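PDB 6H17: mutual gliding-motility protein MglA from Myxococcus xanthus DK 1622, which binds and hydrolyses GTP as a small GTPase of the Arf family, acting as an intracellular switch that sets the direction and speed of gliding. Local coordinates for residues F3-Y6 against S7-E10; T150-E153 against M154-L158. All blocks are in the same frame, centred on the assembly; numbering follows the deposited sequence.

Interaction 1: residues F3-Y6 against S7-E10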
loop_
_atom_site.group_PDB
_atom_site.type_symbol
_atom_site.label_atom_id
_atom_site.label_comp_id
_atom_site.label_asym_id
_atom_site.label_seq_id
_atom_site.Cartn_x
_atom_site.Cartn_y
_atom_site.Cartn_z
ATOM N N PHE A 3 -4.355 7.309 -14.612
ATOM C CA PHE A 3 -5.188 7.697 -15.739
ATOM C C PHE A 3 -5.294 9.215 -15.739
ATOM O O PHE A 3 -5.680 9.808 -14.727
ATOM C CB PHE A 3 -6.584 7.093 -15.642
ATOM C CG PHE A 3 -7.495 7.570 -16.728
ATOM C CD1 PHE A 3 -7.216 7.275 -18.046
ATOM C CD2 PHE A 3 -8.600 8.352 -16.439
ATOM C CE1 PHE A 3 -8.033 7.731 -19.063
ATOM C CE2 PHE A 3 -9.426 8.808 -17.454
ATOM C CZ PHE A 3 -9.138 8.497 -18.766
ATOM N N ILE A 4 -4.928 9.838 -16.851
ATOM C CA ILE A 4 -4.997 11.285 -17.001
ATOM C C ILE A 4 -6.012 11.595 -18.087
ATOM O O ILE A 4 -5.878 11.127 -19.228
ATOM C CB ILE A 4 -3.634 11.910 -17.335
ATOM C CG1 ILE A 4 -2.583 11.470 -16.313
ATOM C CG2 ILE A 4 -3.747 13.434 -17.412
ATOM C CD1 ILE A 4 -1.212 12.051 -16.547
ATOM N N ASN A 5 -7.034 12.367 -17.735
ATOM C CA ASN A 5 -8.020 12.856 -18.699
ATOM C C ASN A 5 -7.693 14.327 -18.933
ATOM O O ASN A 5 -7.974 15.178 -18.086
ATOM C CB ASN A 5 -9.422 12.629 -18.146
ATOM C CG ASN A 5 -10.512 12.987 -19.138
ATOM O OD1 ASN A 5 -10.338 13.839 -19.990
ATOM N ND2 ASN A 5 -11.684 12.373 -18.965
ATOM N N TYR A 6 -7.080 14.634 -20.078
ATOM C CA TYR A 6 -6.655 15.995 -20.367
ATOM C C TYR A 6 -7.825 16.900 -20.724
ATOM O O TYR A 6 -7.681 18.133 -20.704
ATOM C CB TYR A 6 -5.601 15.992 -21.475
ATOM C CG TYR A 6 -4.263 15.438 -21.040
ATOM C CD1 TYR A 6 -3.340 16.246 -20.397
ATOM C CD2 TYR A 6 -3.923 14.116 -21.275
ATOM C CE1 TYR A 6 -2.110 15.750 -19.990
ATOM C CE2 TYR A 6 -2.691 13.610 -20.872
ATOM C CZ TYR A 6 -1.791 14.445 -20.235
ATOM O OH TYR A 6 -0.563 13.974 -19.823
ATOM N N SER A 7 -8.981 16.327 -21.059
ATOM C CA SER A 7 -10.150 17.150 -21.336
ATOM C C SER A 7 -10.795 17.604 -20.037
ATOM O O SER A 7 -11.010 18.808 -19.837
ATOM C CB SER A 7 -11.142 16.371 -22.198
ATOM O OG SER A 7 -10.593 16.132 -23.473
ATOM N N SER A 8 -11.095 16.667 -19.131
ATOM C CA SER A 8 -11.741 17.014 -17.873
ATOM C C SER A 8 -10.761 17.539 -16.843
ATOM O O SER A 8 -11.182 18.086 -15.821
ATOM C CB SER A 8 -12.445 15.795 -17.286
ATOM O OG SER A 8 -11.482 14.824 -16.918
ATOM N N ARG A 9 -9.466 17.376 -17.089
ATOM C CA ARG A 9 -8.408 17.810 -16.175
ATOM C C ARG A 9 -8.394 16.979 -14.899
ATOM O O ARG A 9 -8.213 17.513 -13.803
ATOM C CB ARG A 9 -8.483 19.301 -15.823
ATOM C CG ARG A 9 -8.705 20.214 -16.988
ATOM C CD ARG A 9 -7.634 20.041 -17.992
ATOM N NE ARG A 9 -6.313 20.459 -17.516
ATOM C CZ ARG A 9 -5.222 20.399 -18.265
ATOM N NH1 ARG A 9 -5.296 19.913 -19.499
ATOM N NH2 ARG A 9 -4.065 20.818 -17.785
ATOM N N GLU A 10 -8.607 15.675 -15.016
ATOM C CA GLU A 10 -8.643 14.778 -13.869
ATOM C C GLU A 10 -7.563 13.722 -13.980
ATOM O O GLU A 10 -7.341 13.151 -15.046
ATOM C CB GLU A 10 -10.023 14.106 -13.743
ATOM C CG GLU A 10 -11.126 15.144 -13.547
ATOM C CD GLU A 10 -12.464 14.568 -13.120
ATOM O OE1 GLU A 10 -13.436 15.354 -12.995
ATOM O OE2 GLU A 10 -12.549 13.339 -12.911
#
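Asn5 and Glu10 close this beta hairpin with an antiparallel hydrogen-bonded pair. Asn5 N gives Glu10 O a nearly straight bond of 2.8 Å, and Glu10 N returns one to Asn5 O. Arg9 N adds a weak bond to the same Asn5 O; with Arg9 and Glu10 both facing one residue, and Arg9 at phi 69°, the pair is a G1 beta bulge. Inside the turn, Asn5 has CG anti to its own N (chi1 -175°), which brings OD1 within reach of the Ser7 and Ser8 backbone amides. There OD1 accepts from Ser8 N at 3.1 Å, with the donor well above the amide plane, and more weakly from Ser7 N. Without the carboxamide, as with an alanine here, these two amides would probably lose their shared acceptor and the turn would be held less firmly. Farther round, the bent Arg9 chain brings NH1 back to a lone pair of Tyr6 O at 3.2 Å. The Tyr6 ring packs one face over Ile4 CG2, 3.5 Å from its plane. Arg9 NE also bonds Gly69 O, and its guanidinium makes a cation-pi contact with Phe70, so this surface hairpin between strands 3-5 and 10-18 meets the residues leading into strand 71-78.

Interaction 2: residues T150-E153 against M154-L158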
loop_
_atom_site.group_PDB
_atom_site.type_symbol
_atom_site.label_atom_id
_atom_site.label_comp_id
_atom_site.label_asym_id
_atom_site.label_seq_id
_atom_site.Cartn_x
_atom_site.Cartn_y
_atom_site.Cartn_z
ATOM N N THR A 150 13.683 -6.484 15.858
ATOM C CA THR A 150 14.172 -5.115 15.976
ATOM C C THR A 150 14.099 -4.410 14.619
ATOM O O THR A 150 14.095 -5.040 13.559
ATOM C CB THR A 150 15.614 -5.065 16.490
ATOM O OG1 THR A 150 16.490 -5.517 15.451
ATOM C CG2 THR A 150 15.795 -5.900 17.725
ATOM N N VAL A 151 14.027 -3.078 14.657
ATOM C CA VAL A 151 13.913 -2.320 13.412
ATOM C C VAL A 151 15.137 -2.555 12.533
ATOM O O VAL A 151 15.032 -2.711 11.313
ATOM C CB VAL A 151 13.695 -0.825 13.702
ATOM C CG1 VAL A 151 13.799 -0.037 12.391
ATOM C CG2 VAL A 151 12.366 -0.603 14.358
ATOM N N GLU A 152 16.318 -2.588 13.140
ATOM C CA GLU A 152 17.531 -2.820 12.372
ATOM C C GLU A 152 17.474 -4.167 11.671
ATOM O O GLU A 152 17.899 -4.294 10.519
ATOM C CB GLU A 152 18.746 -2.752 13.292
ATOM C CG GLU A 152 20.068 -2.858 12.559
ATOM C CD GLU A 152 21.265 -2.813 13.494
ATOM O OE1 GLU A 152 22.408 -2.787 12.990
ATOM O OE2 GLU A 152 21.068 -2.805 14.728
ATOM N N GLU A 153 16.959 -5.191 12.351
ATOM C CA GLU A 153 16.849 -6.504 11.726
ATOM C C GLU A 153 15.783 -6.524 10.631
ATOM O O GLU A 153 15.946 -7.218 9.616
ATOM C CB GLU A 153 16.558 -7.569 12.781
ATOM C CG GLU A 153 17.696 -7.851 13.704
ATOM C CD GLU A 153 17.217 -8.445 15.037
ATOM O OE1 GLU A 153 18.056 -8.568 15.939
ATOM O OE2 GLU A 153 16.018 -8.755 15.186
ATOM N N MET A 154 14.688 -5.778 10.810
ATOM C CA MET A 154 13.692 -5.663 9.745
ATOM C C MET A 154 14.302 -5.040 8.498
ATOM O O MET A 154 14.070 -5.511 7.375
ATOM C CB MET A 154 12.520 -4.801 10.209
ATOM C CG MET A 154 11.649 -5.433 11.287
ATOM S SD MET A 154 10.664 -6.879 10.803
ATOM C CE MET A 154 9.377 -6.129 9.857
ATOM N N ARG A 155 15.103 -3.985 8.683
ATOM C CA ARG A 155 15.734 -3.307 7.561
ATOM C C ARG A 155 16.708 -4.237 6.857
ATOM O O ARG A 155 16.724 -4.326 5.624
ATOM C CB ARG A 155 16.461 -2.067 8.087
ATOM C CG ARG A 155 17.210 -1.293 7.010
ATOM C CD ARG A 155 17.989 -0.118 7.609
ATOM N NE ARG A 155 17.161 0.661 8.531
ATOM C CZ ARG A 155 17.400 0.821 9.833
ATOM N NH1 ARG A 155 18.470 0.282 10.410
ATOM N NH2 ARG A 155 16.567 1.548 10.560
ATOM N N LYS A 156 17.520 -4.956 7.622
ATOM C CA LYS A 156 18.472 -5.859 6.995
ATOM C C LYS A 156 17.775 -6.999 6.272
ATOM O O LYS A 156 18.275 -7.475 5.246
ATOM C CB LYS A 156 19.459 -6.384 8.037
ATOM C CG LYS A 156 20.416 -5.314 8.552
ATOM C CD LYS A 156 21.314 -5.845 9.649
ATOM C CE LYS A 156 22.291 -4.781 10.117
ATOM N NZ LYS A 156 23.075 -5.253 11.289
ATOM N N ALA A 157 16.629 -7.454 6.777
ATOM C CA ALA A 157 15.938 -8.564 6.141
ATOM C C ALA A 157 15.123 -8.139 4.926
ATOM O O ALA A 157 14.993 -8.914 3.978
ATOM C CB ALA A 157 15.000 -9.226 7.146
ATOM N N LEU A 158 14.526 -6.936 4.942
ATOM C CA LEU A 158 13.480 -6.586 3.991
ATOM C C LEU A 158 13.728 -5.311 3.202
ATOM O O LEU A 158 12.929 -5.018 2.305
ATOM C CB LEU A 158 12.127 -6.434 4.712
ATOM C CG LEU A 158 11.620 -7.676 5.433
ATOM C CD1 LEU A 158 10.433 -7.318 6.327
ATOM C CD2 LEU A 158 11.247 -8.796 4.480
#
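Glu152 and Lys156, one helical turn apart, run alongside each other in a common direction. The lysine can be followed outward: its CB rests 3.6 Å from Glu152 O, and CG comes closer to that same oxygen, at 3.4 Å. With CG beside the backbone N (chi1 -69°) and the rest of the chain extended, CD still lies 3.9 Å from Glu152 O, and CE comes to 3.5 Å from Glu152 OE1. NZ then completes a salt bridge of 3.1 Å to Glu152 OE1, coming from above the carboxylate plane. Beside this pair, Arg155 slants across Val151, its NH2 lying 3.7 Å from Val151 CG1, while NE pairs with Glu165. At the first turn Thr150 is the N-cap: OG1 accepts from Glu153 N at 3.2 Å, and Glu153 OE2 weakly receives Thr150 N, a capping box. The backbone bonds from Met154 N to Thr150 O and from Arg155 N to Val151 O carry the helix onward. Met154 has its CG 3.4 Å from Thr150 O, and its side chain packs against Met110, Tyr140 and Ala103. The chemistry thus sets buried Met154 and Leu158 against the exposed Glu152–Lys156 pair; two acidic side chains stand at the N-terminal turn, where they would be expected to interact favourably with the helix dipole, and Lys156 probably offsets the charge of Glu152.

In the fold
Followed from the N terminus, the chain closes interaction 1 first, a tight hairpin that turns strand 3-5 back into strand 10-18, which leads into the predicted nucleotide-binding loop. Interaction 2 opens much later, in helix 151-158, the connection of the beta-alpha-beta unit between strands 136-141 and 165-167. Both contacts are local and lie in series, so they neither nest nor cross. The centres of interactions 1 and 2 are about 41 Å apart, on opposite sides of the chain's centre, and the two do not touch. The mixed sheet links them: strand 10-18 pairs in parallel with 98-104, which pairs with 136-141, and the helix of interaction 2 packs against these last two strands.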